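Local coordinates for conserved exported protein (Bacteroides fragilis, PDB 3CLW), which is of uncharacterised function but probably hydrolyses O-glycosidic bonds in carbohydrates, at residues T286-I291 / E422-L427; K35-E40 / G385-T390; T92-S97 / A161-K166; N184-G189 / A310-I315. All coordinates share one frame; numbering follows the deposited sequence.

Interaction 1 of 4, residues T286-I291 / E422-L427; sequences TLLVDI and EAATSL
Helix 285-300 comes up against the turn Ala-423 to Ser-426, next to the short helix 420-423, with the CA atoms of Val-289 and Ala-424 nearest each other at 8.0 Å. Two branched side chains on successive positions of the helix converge on one methyl group. Leu-288 reaches it with a single branch: CD2 stands 4.2 Å from CB of Ala-424. Its CG lies roughly anti to the backbone N (chi1 164°), and chi2 of 82° swings CD2 almost opposite CA across the CB-CG bond, giving the side chain its full length in that direction. Val-289 approaches with CG1, which stops 4.4 Å from the same CB, so the methyl of Ala-424 faces a leucine tip and a valine branch together. All three residues are buried, yet the touching surface is small and purely apolar. In the glycoside hydrolase family 30 fold, a TIM barrel stands beside a beta-structured domain; here a barrel helix meets a connection between strands 408-414 and 427-433 of that second part. Helix 328-347 completes the junction, since Arg-340 touches Leu-288 and gives a hydrogen bond from NH1 to the carbonyl O of Ala-424. Two donors also meet at the carbonyl O of Glu-422, just before the type I beta turn from Ala-423 to Ser-426. Ser-426 OG donates to Glu-422 O at 3.0 Å, from above the carbonyl plane, while Thr-425 N reaches the same oxygen at 3.2 Å from the opposite face. Ser-426 N closes the turn onto Ala-423 O at 3.0 Å.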
loop_
_atom_site.group_PDB
_atom_site.type_symbol
_atom_site.label_atom_id
_atom_site.label_comp_id
_atom_site.label_asym_id
_atom_site.label_seq_id
_atom_site.Cartn_x
_atom_site.Cartn_y
_atom_site.Cartn_z
ATOM N N THR A 286 18.176 -9.890 -7.752
ATOM C CA THR A 286 18.139 -11.310 -7.359
ATOM C C THR A 286 17.242 -11.492 -6.121
ATOM O O THR A 286 16.355 -12.356 -6.094
ATOM C CB THR A 286 19.551 -11.940 -7.169
ATOM O OG1 THR A 286 20.257 -11.265 -6.119
ATOM C CG2 THR A 286 20.350 -11.810 -8.425
ATOM N N LEU A 287 17.452 -10.650 -5.117
ATOM C CA LEU A 287 16.616 -10.670 -3.926
ATOM C C LEU A 287 15.158 -10.346 -4.279
ATOM O O LEU A 287 14.241 -11.040 -3.841
ATOM C CB LEU A 287 17.178 -9.711 -2.876
ATOM C CG LEU A 287 16.340 -9.389 -1.633
ATOM C CD1 LEU A 287 16.091 -10.657 -0.781
ATOM C CD2 LEU A 287 17.025 -8.290 -0.817
ATOM N N LEU A 288 14.963 -9.297 -5.085
ATOM C CA LEU A 288 13.632 -8.852 -5.496
ATOM C C LEU A 288 12.802 -10.031 -5.995
ATOM O O LEU A 288 11.689 -10.286 -5.505
ATOM C CB LEU A 288 13.738 -7.753 -6.571
ATOM C CG LEU A 288 12.530 -7.344 -7.444
ATOM C CD1 LEU A 288 11.591 -6.360 -6.739
ATOM C CD2 LEU A 288 12.995 -6.754 -8.769
ATOM N N VAL A 289 13.339 -10.762 -6.964
ATOM C CA VAL A 289 12.545 -11.816 -7.605
ATOM C C VAL A 289 12.432 -13.122 -6.797
ATOM O O VAL A 289 11.356 -13.727 -6.758
ATOM C CB VAL A 289 12.974 -12.082 -9.083
ATOM C CG1 VAL A 289 12.852 -10.794 -9.909
ATOM C CG2 VAL A 289 14.403 -12.684 -9.183
ATOM N N ASP A 290 13.529 -13.538 -6.153
ATOM C CA ASP A 290 13.563 -14.758 -5.326
ATOM C C ASP A 290 12.576 -14.721 -4.159
ATOM O O ASP A 290 11.760 -15.639 -3.997
ATOM C CB ASP A 290 14.965 -14.993 -4.747
ATOM C CG ASP A 290 15.976 -15.472 -5.790
ATOM O OD1 ASP A 290 17.186 -15.495 -5.439
ATOM O OD2 ASP A 290 15.586 -15.818 -6.943
ATOM N N ILE A 291 12.650 -13.664 -3.342
ATOM C CA ILE A 291 11.780 -13.582 -2.172
ATOM C C ILE A 291 10.293 -13.560 -2.555
ATOM O O ILE A 291 9.481 -14.216 -1.898
ATOM C CB ILE A 291 12.139 -12.419 -1.227
ATOM C CG1 ILE A 291 11.429 -12.609 0.132
ATOM C CG2 ILE A 291 11.777 -11.069 -1.844
ATOM C CD1 ILE A 291 12.102 -11.949 1.279
ATOM N N GLU A 422 16.093 -11.690 -15.568
ATOM C CA GLU A 422 16.553 -10.942 -16.723
ATOM C C GLU A 422 15.549 -9.864 -17.023
ATOM O O GLU A 422 15.920 -8.731 -17.311
ATOM C CB GLU A 422 16.830 -11.855 -17.930
ATOM C CG GLU A 422 18.247 -12.463 -17.870
ATOM C CD GLU A 422 18.498 -13.650 -18.830
ATOM O OE1 GLU A 422 17.558 -14.038 -19.594
ATOM O OE2 GLU A 422 19.657 -14.185 -18.789
ATOM N N ALA A 423 14.271 -10.209 -16.911
ATOM C CA ALA A 423 13.190 -9.242 -17.090
ATOM C C ALA A 423 13.353 -8.017 -16.186
ATOM O O ALA A 423 13.117 -6.895 -16.626
ATOM C CB ALA A 423 11.860 -9.901 -16.852
ATOM N N ALA A 424 13.795 -8.234 -14.945
ATOM C CA ALA A 424 13.958 -7.158 -13.958
ATOM C C ALA A 424 14.893 -6.008 -14.387
ATOM O O ALA A 424 14.792 -4.887 -13.865
ATOM C CB ALA A 424 14.402 -7.728 -12.625
ATOM N N THR A 425 15.808 -6.268 -15.320
ATOM C CA THR A 425 16.728 -5.212 -15.763
ATOM C C THR A 425 16.496 -4.845 -17.214
ATOM O O THR A 425 17.211 -4.005 -17.758
ATOM C CB THR A 425 18.242 -5.576 -15.553
ATOM O OG1 THR A 425 18.521 -6.866 -16.128
ATOM C CG2 THR A 425 18.570 -5.598 -14.084
ATOM N N SER A 426 15.516 -5.481 -17.846
ATOM C CA SER A 426 15.185 -5.165 -19.234
ATOM C C SER A 426 13.712 -4.786 -19.423
ATOM O O SER A 426 13.376 -3.601 -19.386
ATOM C CB SER A 426 15.625 -6.293 -20.189
ATOM O OG SER A 426 14.975 -7.527 -19.916
ATOM N N LEU A 427 12.836 -5.775 -19.607
ATOM C CA LEU A 427 11.458 -5.512 -19.980
ATOM C C LEU A 427 10.447 -6.367 -19.187
ATOM O O LEU A 427 10.485 -7.615 -19.239
ATOM C CB LEU A 427 11.284 -5.713 -21.480
ATOM C CG LEU A 427 9.886 -5.474 -22.043
ATOM C CD1 LEU A 427 9.597 -3.977 -22.233
ATOM C CD2 LEU A 427 9.696 -6.216 -23.346
#

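Interaction 2 of 4, residues K35-E40 / G385-T390; sequences KNWPQE and GEISTT
The indole of Trp-37 lies with one face against the backbone of Gly-385, while a rim of the same ring meets Ile-387. Over the face, Gly-385 N sits 3.4 Å above the ring plane, displaced from the middle toward the rim. The six-membered ring takes the contact: CH2 of Trp-37 is 3.4 Å from CA of Gly-385, and CZ2 is 3.5 Å from its N. With CG anti to the carbonyl carbon (chi1 -84°), the indole is carried off the chain toward the 385-390 segment. A nearly fully extended backbone at Gly-385, phi 178° and psi -175°, runs past the ring without any side chain between them. Ile-387 comes in near the ring plane, its CG1 4.2 Å from CZ3 of Trp-37; its CB does not head straight for the ring, and the CG1 branch makes the approach. Trp-37 is the first residue to leave helical geometry after helix 30-36, at the link into helix 39-50. The partner segment leads into strand 386-389, an outer strand of a small three-stranded sheet in which it pairs with strand 368-371. Leu-370 of that neighbouring strand also touches the indole, and Lys-41 and Ile-45 of helix 39-50 also touch Ile-387. Across the contact itself the chemistry is that of dispersion and close fit, a glycine backbone packed against the rim of an aromatic face. Direction comes from the indole nitrogen, whose hydrogen bond from NE1 to the carbonyl O of Leu-381 probably fixes the rotation of the ring and thereby keeps its face toward Gly-385.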
loop_
_atom_site.group_PDB
_atom_site.type_symbol
_atom_site.label_atom_id
_atom_site.label_comp_id
_atom_site.label_asym_id
_atom_site.label_seq_id
_atom_site.Cartn_x
_atom_site.Cartn_y
_atom_site.Cartn_z
ATOM N N LYS A 35 -7.256 19.587 7.459
ATOM C CA LYS A 35 -7.796 20.543 8.410
ATOM C C LYS A 35 -7.413 21.986 8.100
ATOM O O LYS A 35 -8.231 22.872 8.259
ATOM C CB LYS A 35 -7.370 20.211 9.834
ATOM C CG LYS A 35 -8.137 21.004 10.880
ATOM C CD LYS A 35 -7.622 20.705 12.300
ATOM C CE LYS A 35 -8.652 21.193 13.349
ATOM N NZ LYS A 35 -7.946 21.544 14.626
ATOM N N ASN A 36 -6.193 22.189 7.620
ATOM C CA ASN A 36 -5.601 23.513 7.501
ATOM C C ASN A 36 -5.334 24.046 6.113
ATOM O O ASN A 36 -5.328 25.286 5.931
ATOM C CB ASN A 36 -4.254 23.559 8.214
ATOM C CG ASN A 36 -4.365 23.313 9.685
ATOM O OD1 ASN A 36 -5.419 23.543 10.291
ATOM N ND2 ASN A 36 -3.252 22.900 10.296
ATOM N N TRP A 37 -5.021 23.162 5.154
ATOM C CA TRP A 37 -4.598 23.661 3.851
ATOM C C TRP A 37 -5.753 24.379 3.137
ATOM O O TRP A 37 -6.921 24.104 3.434
ATOM C CB TRP A 37 -4.031 22.529 2.996
ATOM C CG TRP A 37 -2.585 22.264 3.300
ATOM C CD1 TRP A 37 -1.993 22.196 4.546
ATOM C CD2 TRP A 37 -1.554 22.016 2.350
ATOM N NE1 TRP A 37 -0.663 21.916 4.415
ATOM C CE2 TRP A 37 -0.363 21.794 3.078
ATOM C CE3 TRP A 37 -1.521 21.945 0.944
ATOM C CZ2 TRP A 37 0.862 21.527 2.452
ATOM C CZ3 TRP A 37 -0.315 21.696 0.327
ATOM C CH2 TRP A 37 0.863 21.473 1.087
ATOM N N PRO A 38 -5.433 25.315 2.217
ATOM C CA PRO A 38 -6.425 25.951 1.349
ATOM C C PRO A 38 -7.286 24.924 0.597
ATOM O O PRO A 38 -6.769 23.933 0.091
ATOM C CB PRO A 38 -5.561 26.738 0.352
ATOM C CG PRO A 38 -4.349 27.055 1.112
ATOM C CD PRO A 38 -4.084 25.847 1.980
ATOM N N GLN A 39 -8.579 25.197 0.519
ATOM C CA GLN A 39 -9.576 24.332 -0.096
ATOM C C GLN A 39 -9.125 23.814 -1.446
ATOM O O GLN A 39 -9.185 22.601 -1.711
ATOM C CB GLN A 39 -10.903 25.093 -0.245
ATOM C CG GLN A 39 -12.117 24.246 -0.606
ATOM C CD GLN A 39 -12.586 23.351 0.533
ATOM O OE1 GLN A 39 -12.440 23.695 1.708
ATOM N NE2 GLN A 39 -13.156 22.192 0.188
ATOM N N GLU A 40 -8.663 24.717 -2.299
ATOM C CA GLU A 40 -8.335 24.334 -3.665
ATOM C C GLU A 40 -7.178 23.380 -3.723
ATOM O O GLU A 40 -7.134 22.556 -4.615
ATOM C CB GLU A 40 -8.021 25.542 -4.532
ATOM C CG GLU A 40 -9.265 26.146 -5.155
ATOM C CD GLU A 40 -8.945 27.199 -6.240
ATOM O OE1 GLU A 40 -9.505 28.323 -6.142
ATOM O OE2 GLU A 40 -8.129 26.911 -7.171
ATOM N N GLY A 385 1.324 24.883 1.454
ATOM C CA GLY A 385 2.532 24.471 0.754
ATOM C C GLY A 385 2.234 24.314 -0.716
ATOM O O GLY A 385 1.152 24.606 -1.157
ATOM N N GLU A 386 3.215 23.838 -1.469
ATOM C CA GLU A 386 3.088 23.575 -2.902
ATOM C C GLU A 386 3.079 22.053 -3.174
ATOM O O GLU A 386 3.883 21.308 -2.641
ATOM C CB GLU A 386 4.263 24.226 -3.663
ATOM C CG GLU A 386 4.099 24.236 -5.188
ATOM C CD GLU A 386 5.419 24.305 -5.954
ATOM O OE1 GLU A 386 6.446 24.767 -5.397
ATOM O OE2 GLU A 386 5.424 23.897 -7.142
ATOM N N ILE A 387 2.162 21.632 -4.029
ATOM C CA ILE A 387 2.017 20.243 -4.454
ATOM C C ILE A 387 2.953 19.952 -5.651
ATOM O O ILE A 387 2.938 20.666 -6.657
ATOM C CB ILE A 387 0.534 19.975 -4.823
ATOM C CG1 ILE A 387 -0.351 20.201 -3.604
ATOM C CG2 ILE A 387 0.335 18.590 -5.397
ATOM C CD1 ILE A 387 -1.717 20.709 -3.962
ATOM N N SER A 388 3.780 18.915 -5.527
ATOM C CA SER A 388 4.614 18.486 -6.643
ATOM C C SER A 388 4.415 16.969 -6.879
ATOM O O SER A 388 4.645 16.175 -5.980
ATOM C CB SER A 388 6.063 18.838 -6.290
ATOM O OG SER A 388 6.981 18.376 -7.252
ATOM N N THR A 389 3.965 16.559 -8.059
ATOM C CA THR A 389 3.842 15.125 -8.353
ATOM C C THR A 389 5.209 14.518 -8.661
ATOM O O THR A 389 6.057 15.183 -9.245
ATOM C CB THR A 389 2.852 14.813 -9.517
ATOM O OG1 THR A 389 3.351 15.357 -10.751
ATOM C CG2 THR A 389 1.488 15.396 -9.214
ATOM N N THR A 390 5.447 13.284 -8.211
ATOM C CA THR A 390 6.683 12.624 -8.543
ATOM C C THR A 390 6.406 11.674 -9.695
ATOM O O THR A 390 5.243 11.441 -10.055
ATOM C CB THR A 390 7.282 11.855 -7.339
ATOM O OG1 THR A 390 6.443 10.739 -7.032
ATOM C CG2 THR A 390 7.427 12.751 -6.117
#

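Interaction 3 of 4, residues T92-S97 / A161-K166; sequences TECFLS and ARFLVK
A cysteine sulfur-aromatic contact between Cys-94 and Phe-163 forms part of this packing, where the long loop after strand 68-71 packs against helix 157-173 of the TIM barrel. Phe-163 projects from the helix, CG anti to its backbone N (chi1 163°), and meets three successive loop residues along its CD1, CE1 and CZ atoms. Cys-94 SG stands 4.6 Å from the ring centroid and 45° off the ring normal, an oblique approach in which CZ is its nearest ring atom at 3.8 Å. Leu-96 also comes in obliquely, on the CD1 and CE1 side: its CB is 3.7 Å from CD1 of Phe-163, and its CD2 follows at 3.9 Å from the same carbon. The leucine and phenylalanine side chains run past each other in opposite directions. Phe-95 contributes CB, near the plane of the Phe-163 ring, while its own ring meets that of Phe-104. Beyond the pair of segments, Phe-135 also rests on Leu-96, and Lys-106 NZ donates a hydrogen bond to Cys-94 O. The sulfur has a second role inside the loop, where the backbone folds back round it: Leu-96 N gives Cys-94 SG a weak hydrogen bond, 3.6 Å long with an angle of 149° at the hydrogen.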
loop_
_atom_site.group_PDB
_atom_site.type_symbol
_atom_site.label_atom_id
_atom_site.label_comp_id
_atom_site.label_asym_id
_atom_site.label_seq_id
_atom_site.Cartn_x
_atom_site.Cartn_y
_atom_site.Cartn_z
ATOM N N THR A 92 -0.936 11.535 17.115
ATOM C CA THR A 92 -2.323 11.284 16.700
ATOM C C THR A 92 -3.269 11.540 17.855
ATOM O O THR A 92 -2.918 11.275 19.014
ATOM C CB THR A 92 -2.545 9.795 16.211
ATOM O OG1 THR A 92 -2.398 8.880 17.316
ATOM C CG2 THR A 92 -1.543 9.402 15.155
ATOM N N GLU A 93 -4.463 12.030 17.560
ATOM C CA GLU A 93 -5.511 12.016 18.543
ATOM C C GLU A 93 -6.068 10.590 18.755
ATOM O O GLU A 93 -5.698 9.660 18.046
ATOM C CB GLU A 93 -6.647 12.951 18.121
ATOM C CG GLU A 93 -6.198 14.404 17.976
ATOM C CD GLU A 93 -7.299 15.273 17.474
ATOM O OE1 GLU A 93 -7.624 15.190 16.277
ATOM O OE2 GLU A 93 -7.868 16.004 18.304
ATOM N N CYS A 94 -6.926 10.418 19.754
ATOM C CA CYS A 94 -7.601 9.140 19.942
ATOM C C CYS A 94 -9.081 9.427 20.157
ATOM O O CYS A 94 -9.441 10.261 21.006
ATOM C CB CYS A 94 -7.008 8.337 21.136
ATOM S SG CYS A 94 -7.617 6.637 21.257
ATOM N N PHE A 95 -9.940 8.719 19.422
ATOM C CA PHE A 95 -11.396 8.840 19.655
ATOM C C PHE A 95 -11.803 8.487 21.100
ATOM O O PHE A 95 -12.756 9.059 21.627
ATOM C CB PHE A 95 -12.212 7.966 18.682
ATOM C CG PHE A 95 -12.018 8.312 17.215
ATOM C CD1 PHE A 95 -12.122 9.622 16.774
ATOM C CD2 PHE A 95 -11.726 7.311 16.287
ATOM C CE1 PHE A 95 -11.971 9.924 15.398
ATOM C CE2 PHE A 95 -11.561 7.603 14.914
ATOM C CZ PHE A 95 -11.672 8.907 14.481
ATOM N N LEU A 96 -11.083 7.554 21.717
ATOM C CA LEU A 96 -11.422 7.086 23.048
ATOM C C LEU A 96 -10.500 7.722 24.077
ATOM O O LEU A 96 -9.307 7.867 23.847
ATOM C CB LEU A 96 -11.345 5.543 23.138
ATOM C CG LEU A 96 -11.495 4.812 24.478
ATOM C CD1 LEU A 96 -12.893 4.988 25.037
ATOM C CD2 LEU A 96 -11.222 3.308 24.269
ATOM N N SER A 97 -11.073 8.079 25.215
ATOM C CA SER A 97 -10.319 8.654 26.297
ATOM C C SER A 97 -10.264 7.715 27.524
ATOM O O SER A 97 -11.038 6.754 27.636
ATOM C CB SER A 97 -10.885 10.048 26.654
ATOM O OG SER A 97 -12.208 9.920 27.106
ATOM N N ALA A 161 -9.709 -4.505 20.658
ATOM C CA ALA A 161 -10.556 -5.007 19.554
ATOM C C ALA A 161 -11.904 -4.290 19.526
ATOM O O ALA A 161 -12.394 -3.931 18.441
ATOM C CB ALA A 161 -10.740 -6.524 19.630
ATOM N N ARG A 162 -12.496 -4.071 20.702
ATOM C CA ARG A 162 -13.762 -3.382 20.761
ATOM C C ARG A 162 -13.673 -1.904 20.299
ATOM O O ARG A 162 -14.580 -1.400 19.652
ATOM C CB ARG A 162 -14.386 -3.483 22.142
ATOM C CG ARG A 162 -15.044 -4.869 22.413
ATOM C CD ARG A 162 -16.000 -4.770 23.595
ATOM N NE ARG A 162 -15.303 -4.380 24.816
ATOM C CZ ARG A 162 -14.800 -5.238 25.716
ATOM N NH1 ARG A 162 -14.895 -6.568 25.542
ATOM N NH2 ARG A 162 -14.183 -4.765 26.806
ATOM N N PHE A 163 -12.570 -1.247 20.659
ATOM C CA PHE A 163 -12.267 0.111 20.251
ATOM C C PHE A 163 -12.171 0.211 18.721
ATOM O O PHE A 163 -12.825 1.062 18.133
ATOM C CB PHE A 163 -10.962 0.601 20.892
ATOM C CG PHE A 163 -10.375 1.815 20.211
ATOM C CD1 PHE A 163 -10.969 3.071 20.356
ATOM C CD2 PHE A 163 -9.231 1.698 19.419
ATOM C CE1 PHE A 163 -10.441 4.212 19.722
ATOM C CE2 PHE A 163 -8.664 2.842 18.789
ATOM C CZ PHE A 163 -9.307 4.101 18.942
ATOM N N LEU A 164 -11.367 -0.668 18.112
ATOM C CA LEU A 164 -11.224 -0.752 16.656
ATOM C C LEU A 164 -12.536 -1.058 15.917
ATOM O O LEU A 164 -12.816 -0.448 14.895
ATOM C CB LEU A 164 -10.183 -1.793 16.267
ATOM C CG LEU A 164 -8.738 -1.528 16.680
ATOM C CD1 LEU A 164 -7.892 -2.744 16.377
ATOM C CD2 LEU A 164 -8.228 -0.326 15.870
ATOM N N VAL A 165 -13.342 -1.967 16.460
ATOM C CA VAL A 165 -14.627 -2.303 15.868
ATOM C C VAL A 165 -15.645 -1.179 16.004
ATOM O O VAL A 165 -16.336 -0.880 15.052
ATOM C CB VAL A 165 -15.215 -3.648 16.408
ATOM C CG1 VAL A 165 -16.695 -3.775 16.071
ATOM C CG2 VAL A 165 -14.442 -4.814 15.838
ATOM N N LYS A 166 -15.742 -0.573 17.185
ATOM C CA LYS A 166 -16.644 0.572 17.378
ATOM C C LYS A 166 -16.318 1.765 16.444
ATOM O O LYS A 166 -17.232 2.435 15.975
ATOM C CB LYS A 166 -16.683 1.043 18.840
ATOM C CG LYS A 166 -17.297 2.473 19.015
ATOM C CD LYS A 166 -18.157 2.558 20.229
ATOM C CE LYS A 166 -18.818 3.928 20.335
ATOM N NZ LYS A 166 -19.554 4.038 21.612
#

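Interaction 4 of 4, residues N184-G189 / A310-I315; sequences NNEPNG and ASEYCI
Asn-185 and Glu-312 face each other across the mouth of the TIM barrel, from loops after strands 178-182 and 307-310, joined by a water. Glu-186, next to Asn-185, completes the group. Counting strands, Glu-186 follows the fourth and Glu-312 the seventh, consistent with the acid/base and nucleophile positions of clan GH-A hydrolases, so this is probably the active site. The closer packing is with the neighbouring residues His-277 and Tyr-279: His-277 touches Asn-185 and Glu-312, its ND1 makes a hydrogen bond with Glu-186 OE2, and Tyr-279 OH bonds to Glu-312 OE2. Between the segments the fit is looser. The Asn-185 and Glu-312 side chains cross at about a right angle, their end planes only 21° apart, and OD1 of Asn-185 stands 3.6 Å from OE1 of Glu-312. Glu-186 and Glu-312 also cross nearly at a right angle; their extended chains come no closer than 3.9 Å, OE2 to OE2. Water occupies the loose part, between Asn-185 and Glu-312: the single molecule accepts from Asn-185 ND2 at 3.0 Å and donates to Glu-312 OE1 at 2.8 Å.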
loop_
_atom_site.group_PDB
_atom_site.type_symbol
_atom_site.label_atom_id
_atom_site.label_comp_id
_atom_site.label_asym_id
_atom_site.label_seq_id
_atom_site.Cartn_x
_atom_site.Cartn_y
_atom_site.Cartn_z
ATOM N N ASN A 184 -2.143 -4.363 13.835
ATOM C CA ASN A 184 -0.712 -4.320 14.176
ATOM C C ASN A 184 0.154 -3.979 12.980
ATOM O O ASN A 184 -0.065 -4.511 11.876
ATOM C CB ASN A 184 -0.258 -5.671 14.739
ATOM C CG ASN A 184 -0.973 -6.042 16.041
ATOM O OD1 ASN A 184 -2.144 -6.472 16.032
ATOM N ND2 ASN A 184 -0.264 -5.881 17.177
ATOM N N ASN A 185 1.118 -3.087 13.200
ATOM C CA ASN A 185 2.046 -2.685 12.162
ATOM C C ASN A 185 3.463 -3.125 12.462
ATOM O O ASN A 185 3.962 -2.945 13.580
ATOM C CB ASN A 185 2.071 -1.170 12.023
ATOM C CG ASN A 185 3.017 -0.704 10.923
ATOM O OD1 ASN A 185 2.863 -1.111 9.773
ATOM N ND2 ASN A 185 3.976 0.179 11.264
ATOM N N GLU A 186 4.121 -3.670 11.455
ATOM C CA GLU A 186 5.508 -4.113 11.591
ATOM C C GLU A 186 5.811 -4.674 13.010
ATOM O O GLU A 186 6.655 -4.153 13.724
ATOM C CB GLU A 186 6.450 -2.985 11.158
ATOM C CG GLU A 186 6.169 -2.539 9.721
ATOM C CD GLU A 186 7.188 -1.561 9.138
ATOM O OE1 GLU A 186 8.019 -1.029 9.882
ATOM O OE2 GLU A 186 7.173 -1.334 7.912
ATOM N N PRO A 187 5.093 -5.743 13.413
ATOM C CA PRO A 187 5.276 -6.284 14.768
ATOM C C PRO A 187 6.657 -6.935 15.010
ATOM O O PRO A 187 7.050 -7.129 16.154
ATOM C CB PRO A 187 4.127 -7.295 14.906
ATOM C CG PRO A 187 3.862 -7.745 13.546
ATOM C CD PRO A 187 4.093 -6.522 12.656
ATOM N N ASN A 188 7.399 -7.203 13.943
ATOM C CA ASN A 188 8.817 -7.594 14.015
ATOM C C ASN A 188 9.736 -6.494 14.568
ATOM O O ASN A 188 10.830 -6.767 15.061
ATOM C CB ASN A 188 9.301 -7.944 12.608
ATOM C CG ASN A 188 9.073 -6.795 11.613
ATOM O OD1 ASN A 188 7.957 -6.578 11.110
ATOM N ND2 ASN A 188 10.140 -6.053 11.330
ATOM N N GLY A 189 9.303 -5.244 14.475
ATOM C CA GLY A 189 10.190 -4.120 14.716
ATOM C C GLY A 189 10.516 -3.867 16.167
ATOM O O GLY A 189 9.678 -4.065 17.049
ATOM N N ALA A 310 0.750 -6.470 -0.788
ATOM C CA ALA A 310 1.912 -5.643 -0.460
ATOM C C ALA A 310 1.304 -4.358 0.145
ATOM O O ALA A 310 0.568 -3.616 -0.523
ATOM C CB ALA A 310 2.787 -5.395 -1.710
ATOM N N SER A 311 1.508 -4.144 1.437
ATOM C CA SER A 311 0.640 -3.198 2.142
ATOM C C SER A 311 1.321 -1.923 2.643
ATOM O O SER A 311 0.685 -1.099 3.304
ATOM C CB SER A 311 -0.064 -3.892 3.305
ATOM O OG SER A 311 0.919 -4.463 4.176
ATOM N N GLU A 312 2.607 -1.764 2.347
ATOM C CA GLU A 312 3.321 -0.518 2.654
ATOM C C GLU A 312 4.646 -0.479 1.957
ATOM O O GLU A 312 5.388 -1.434 1.990
ATOM C CB GLU A 312 3.541 -0.327 4.155
ATOM C CG GLU A 312 3.880 1.125 4.534
ATOM C CD GLU A 312 4.398 1.280 5.942
ATOM O OE1 GLU A 312 3.688 0.958 6.916
ATOM O OE2 GLU A 312 5.536 1.752 6.082
ATOM N N TYR A 313 4.931 0.647 1.310
ATOM C CA TYR A 313 6.263 0.944 0.800
ATOM C C TYR A 313 6.482 2.449 0.628
ATOM O O TYR A 313 5.549 3.188 0.323
ATOM C CB TYR A 313 6.515 0.262 -0.552
ATOM C CG TYR A 313 7.919 0.518 -1.055
ATOM C CD1 TYR A 313 9.035 -0.045 -0.391
ATOM C CD2 TYR A 313 8.150 1.387 -2.144
ATOM C CE1 TYR A 313 10.321 0.208 -0.823
ATOM C CE2 TYR A 313 9.425 1.647 -2.589
ATOM C CZ TYR A 313 10.509 1.065 -1.933
ATOM O OH TYR A 313 11.785 1.332 -2.387
ATOM N N CYS A 314 7.727 2.879 0.808
ATOM C CA CYS A 314 8.222 4.175 0.299
ATOM C C CYS A 314 9.738 4.044 0.103
ATOM O O CYS A 314 10.348 3.103 0.637
ATOM C CB CYS A 314 7.880 5.326 1.244
ATOM S SG CYS A 314 8.683 5.251 2.834
ATOM N N ILE A 315 10.344 4.956 -0.667
ATOM C CA ILE A 315 11.798 4.963 -0.860
ATOM C C ILE A 315 12.468 5.251 0.462
ATOM O O ILE A 315 12.332 6.339 1.031
ATOM C CB ILE A 315 12.281 6.016 -1.883
ATOM C CG1 ILE A 315 11.540 5.896 -3.210
ATOM C CG2 ILE A 315 13.803 5.908 -2.073
ATOM C CD1 ILE A 315 11.774 4.618 -3.988
HETATM O O HOH W 1 5.553 1.165 8.958
#

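How the interactions relate
Interaction 4 marks the probable active site at the mouth of the barrel, its centre about 9 Å from that of the chain, and the other three lie farther out around it. Centre to centre, it is about 21 Å from interaction 3, 22 Å from interaction 1 and 26 Å from interaction 2, and none of them touches it; the nearest atoms are those of interaction 3, about 6 Å away. Interactions 1 and 3 each involve a barrel helix, on opposite sides of the chain's centre, about 42 Å apart between centres. Interaction 2 spans the longest loop, 344 residues, which contains both interactions 3 and 4 in sequence, while interaction 1 alternates with it along the chain.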